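Local coordinates for protein putative glycoside hydrolase (PDB 4ONZ) that is a putative glycoside hydrolase, probably a five-bladed beta-propeller of the beta-fructosidase clan, with no detailed function assigned, at residues D121-M126 / F323-V328; A283-L288 / K302-P307. All blocks are in the same frame, centred on the assembly; numbering follows the deposited sequence.

Contact 1. Residues D121-M126 / F323-V328; sequences DPRVAM and FIEGLV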
# COMPACT_ATOMS: atom_id res chain seq x y z
N ASP A 121 -1.54 -3.20 -6.58
CA ASP A 121 -1.24 -2.40 -5.40
C ASP A 121 -1.67 -2.99 -4.05
O ASP A 121 -2.57 -2.47 -3.41
CB ASP A 121 -1.91 -1.04 -5.57
CG ASP A 121 -1.43 -0.28 -6.82
OD1 ASP A 121 -0.56 -0.77 -7.55
OD2 ASP A 121 -1.96 0.83 -7.06
N PRO A 122 -1.00 -4.05 -3.62
CA PRO A 122 -1.34 -4.65 -2.35
C PRO A 122 -0.81 -3.89 -1.13
O PRO A 122 0.22 -3.21 -1.19
CB PRO A 122 -0.63 -6.01 -2.41
CG PRO A 122 0.57 -5.74 -3.26
CD PRO A 122 0.07 -4.79 -4.31
N ARG A 123 -1.54 -4.02 -0.03
CA ARG A 123 -1.09 -3.55 1.27
C ARG A 123 -1.41 -4.71 2.19
O ARG A 123 -2.51 -5.26 2.14
CB ARG A 123 -1.81 -2.28 1.70
CG ARG A 123 -1.37 -1.08 0.88
CD ARG A 123 -2.38 0.04 0.91
NE ARG A 123 -1.89 1.20 0.16
CZ ARG A 123 -1.87 1.30 -1.18
NH1 ARG A 123 -2.34 0.33 -1.95
NH2 ARG A 123 -1.40 2.41 -1.75
N VAL A 124 -0.44 -5.11 3.00
CA VAL A 124 -0.60 -6.26 3.87
C VAL A 124 -0.33 -5.99 5.35
O VAL A 124 0.61 -5.29 5.71
CB VAL A 124 0.32 -7.41 3.39
CG1 VAL A 124 0.30 -8.59 4.37
CG2 VAL A 124 -0.10 -7.86 2.01
N ALA A 125 -1.19 -6.54 6.19
CA ALA A 125 -1.04 -6.48 7.63
C ALA A 125 -1.37 -7.87 8.19
O ALA A 125 -2.04 -8.68 7.53
CB ALA A 125 -1.93 -5.41 8.22
N MSE A 126 -0.92 -8.13 9.41
CA MSE A 126 -1.09 -9.44 10.05
C MSE A 126 -1.76 -9.37 11.40
O MSE A 126 -1.40 -8.54 12.22
CB MSE A 126 0.34 -9.98 10.20
CG MSE A 126 0.38 -11.45 10.61
SE MSE A 126 2.07 -11.89 11.52
CE MSE A 126 1.87 -10.89 13.20
N PHE A 323 6.31 5.96 -4.64
CA PHE A 323 5.00 5.57 -4.11
C PHE A 323 5.20 4.57 -2.99
O PHE A 323 5.57 3.42 -3.23
CB PHE A 323 4.14 5.00 -5.23
CG PHE A 323 2.69 4.85 -4.86
CD1 PHE A 323 1.82 5.92 -4.97
CD2 PHE A 323 2.18 3.64 -4.43
CE1 PHE A 323 0.48 5.80 -4.65
CE2 PHE A 323 0.85 3.50 -4.12
CZ PHE A 323 -0.01 4.58 -4.23
N ILE A 324 4.96 5.04 -1.76
CA ILE A 324 5.22 4.27 -0.54
C ILE A 324 4.07 3.34 -0.23
O ILE A 324 2.93 3.77 -0.15
CB ILE A 324 5.41 5.19 0.68
CG1 ILE A 324 6.36 6.35 0.38
CG2 ILE A 324 5.89 4.40 1.89
CD1 ILE A 324 7.71 5.96 -0.17
N GLU A 325 4.37 2.05 -0.04
CA GLU A 325 3.28 1.09 0.15
C GLU A 325 3.54 -0.04 1.14
O GLU A 325 2.59 -0.75 1.54
CB GLU A 325 2.91 0.56 -1.24
CG GLU A 325 1.63 -0.25 -1.36
CD GLU A 325 1.22 -0.46 -2.81
OE1 GLU A 325 1.58 0.40 -3.66
OE2 GLU A 325 0.54 -1.47 -3.11
N GLY A 326 4.79 -0.22 1.56
CA GLY A 326 5.15 -1.24 2.54
C GLY A 326 5.94 -0.66 3.69
O GLY A 326 6.78 0.20 3.49
N LEU A 327 5.66 -1.15 4.89
CA LEU A 327 6.34 -0.70 6.09
C LEU A 327 6.48 -1.87 7.05
O LEU A 327 5.47 -2.45 7.50
CB LEU A 327 5.57 0.43 6.76
CG LEU A 327 6.19 0.99 8.04
CD1 LEU A 327 7.56 1.62 7.76
CD2 LEU A 327 5.24 2.00 8.67
N VAL A 328 7.72 -2.23 7.38
CA VAL A 328 7.95 -3.35 8.30
C VAL A 328 8.95 -2.99 9.39
O VAL A 328 9.87 -2.21 9.16
CB VAL A 328 8.43 -4.62 7.56
CG1 VAL A 328 7.35 -5.14 6.62
CG2 VAL A 328 9.71 -4.38 6.80
O HOH W 1 1.97 -3.25 2.86

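Contact 2. Residues A283-L288 / K302-P307; sequences AGQLLL and KPFFAP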
# COMPACT_ATOMS: atom_id res chain seq x y z
N ALA A 283 5.76 11.51 -0.63
CA ALA A 283 5.10 10.96 0.55
C ALA A 283 4.98 11.95 1.71
O ALA A 283 5.92 12.65 2.05
CB ALA A 283 5.86 9.73 1.00
N GLY A 284 3.80 11.97 2.32
CA GLY A 284 3.53 12.80 3.48
C GLY A 284 3.09 11.95 4.65
O GLY A 284 3.05 10.72 4.55
N GLN A 285 2.79 12.60 5.76
CA GLN A 285 2.31 11.91 6.96
C GLN A 285 1.19 12.69 7.60
O GLN A 285 1.20 13.92 7.61
CB GLN A 285 3.42 11.67 7.98
CG GLN A 285 4.45 10.67 7.54
CD GLN A 285 5.52 10.41 8.59
OE1 GLN A 285 5.29 10.51 9.80
NE2 GLN A 285 6.70 10.04 8.12
N LEU A 286 0.22 11.96 8.14
CA LEU A 286 -0.93 12.51 8.80
C LEU A 286 -0.93 11.92 10.21
O LEU A 286 -0.79 10.71 10.38
CB LEU A 286 -2.19 12.09 8.04
CG LEU A 286 -3.54 12.72 8.39
CD1 LEU A 286 -3.49 14.23 8.21
CD2 LEU A 286 -4.65 12.11 7.55
N LEU A 287 -1.04 12.79 11.22
CA LEU A 287 -1.12 12.37 12.61
C LEU A 287 -2.57 12.51 13.04
O LEU A 287 -3.14 13.61 12.98
CB LEU A 287 -0.25 13.25 13.52
CG LEU A 287 -0.26 12.83 15.00
CD1 LEU A 287 0.44 11.48 15.18
CD2 LEU A 287 0.39 13.87 15.89
N LEU A 288 -3.17 11.41 13.47
CA LEU A 288 -4.55 11.43 13.91
C LEU A 288 -4.64 11.06 15.37
O LEU A 288 -3.74 10.42 15.91
CB LEU A 288 -5.41 10.49 13.07
CG LEU A 288 -5.27 10.79 11.57
CD1 LEU A 288 -4.30 9.79 10.94
CD2 LEU A 288 -6.60 10.72 10.85
N LYS A 302 5.28 19.70 3.79
CA LYS A 302 6.23 19.26 2.78
C LYS A 302 6.39 17.76 2.90
O LYS A 302 6.29 17.21 4.01
CB LYS A 302 7.59 19.92 3.02
CG LYS A 302 7.61 21.44 2.89
CD LYS A 302 7.37 21.88 1.47
CE LYS A 302 7.51 23.40 1.31
NZ LYS A 302 7.47 23.79 -0.13
N PRO A 303 6.67 17.08 1.78
CA PRO A 303 6.82 15.64 1.87
C PRO A 303 8.06 15.24 2.67
O PRO A 303 9.03 16.00 2.72
CB PRO A 303 6.91 15.19 0.40
CG PRO A 303 7.38 16.38 -0.35
CD PRO A 303 6.98 17.60 0.43
N PHE A 304 8.01 14.11 3.35
CA PHE A 304 9.16 13.63 4.12
C PHE A 304 10.03 12.74 3.24
O PHE A 304 11.17 12.44 3.59
CB PHE A 304 8.71 12.87 5.38
CG PHE A 304 8.21 11.47 5.11
CD1 PHE A 304 6.89 11.24 4.77
CD2 PHE A 304 9.06 10.39 5.23
CE1 PHE A 304 6.44 9.95 4.54
CE2 PHE A 304 8.62 9.10 4.99
CZ PHE A 304 7.31 8.88 4.65
N PHE A 305 9.50 12.32 2.10
CA PHE A 305 10.25 11.45 1.19
C PHE A 305 9.85 11.80 -0.24
O PHE A 305 8.67 11.78 -0.58
CB PHE A 305 9.95 9.98 1.52
CG PHE A 305 10.98 9.02 0.99
CD1 PHE A 305 12.15 8.77 1.71
CD2 PHE A 305 10.79 8.36 -0.20
CE1 PHE A 305 13.11 7.89 1.24
CE2 PHE A 305 11.75 7.47 -0.69
CZ PHE A 305 12.91 7.24 0.04
N ALA A 306 10.83 12.15 -1.06
CA ALA A 306 10.56 12.59 -2.43
C ALA A 306 11.61 12.04 -3.40
O ALA A 306 12.64 11.53 -2.98
CB ALA A 306 10.54 14.11 -2.48
N PRO A 307 11.33 12.10 -4.72
CA PRO A 307 12.33 11.59 -5.67
C PRO A 307 13.62 12.40 -5.60
O PRO A 307 13.58 13.63 -5.66
CB PRO A 307 11.65 11.76 -7.03
CG PRO A 307 10.21 11.94 -6.73
CD PRO A 307 10.13 12.60 -5.40

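Contact 1. Residues D121-M126 / F323-V328
R123 and E325 meet near the axis of the beta-propeller, where the inner strands of two blades run side by side. The strand axes approach to 6.9 Å and are 21° from parallel. The strands are joined by side chains and one water. The E325 chain reaches across with CG anti to its backbone N (chi1 -168°) and extended beyond. It passes over one face of the R123 guanidinium, with E325 CG centred 3.8 Å above that plane. The carboxylate stacks on the guanidinium, their planes 11° apart. R123 NH1 lies 3.6 Å from E325 OE2, a salt bridge of charges alone. R123 NH2 lies 3.4 Å from F323 CE2, and that ring stands nearly upright to the guanidinium. Water 1 accepts from V124 N and donates to E325 O. E325 and G326 both face Y337 of strand 333-340, a classic beta bulge. R123 gives NE and NH2 to the carbonyls of G249 and C248. D121 pairs with R68 and lies close to a bound unknown ligand. E325 OE1 is buried without a partner in the model. Two backbone carbonyls fix the guanidinium face under E325; any electrostatic pull is less certain, as OE2 is poorly placed.

Contact 2. Residues A283-L288 / K302-P307
A283 N donates to F305 O across 2.9 Å, and the bond is almost straight at 178°. A283 O accepts from F304 N at the same length, but this second bond is bent, with an N-H...O angle of 140°. A283 and F305 form a single antiparallel hydrogen-bonded pair. F304 and F305 together face A283, a classic beta bulge. With CG between its backbone N and carbonyl carbon (chi1 76°), the F304 ring lies against A283 and Q285, and CE1 comes to 3.6 Å from A283 CB. The end of the Q285 side chain covers one face of this ring. Q285 NE2 stands 3.4 Å above the ring plane, over its centre, and the amide is turned steeply to the ring. This suits an amino-aromatic contact. On the opposite face F305 CB, from the next residue, lies offset toward the rim. At the ring edge, near its plane, G284 O lies 3.5 Å from F304 CE1. Q285 NE2 also bonds to I15 O, which ties the amide to the N-terminal region. Strand 281-288 lies between strands 258-266 and 296-299, with G284 bonded to Y263 and L287 to L297, and F304 rests on V262 of strand 258-266. The end of F305 leads away from the strand, and its ring meets Y338 of strand 333-340 edge-to-face.

From the N terminus, after the first strands, the chain enters 121-126, in a four-stranded blade. It then passes through the strands that follow and reaches 283-288. After strand 296-299 it returns as the loop 302-307, which closes contact 2 across only 13 intervening residues. Strand 322-330 comes next and closes contact 1, with 196 residues between its segments. Contact 2 therefore lies wholly within the span of contact 1. Contact 1 joins an early blade to the last one near the propeller axis. Contact 2 fastens a connecting loop to the preceding blade. I324 of contact 1 packs on both A283 and F305 of contact 2.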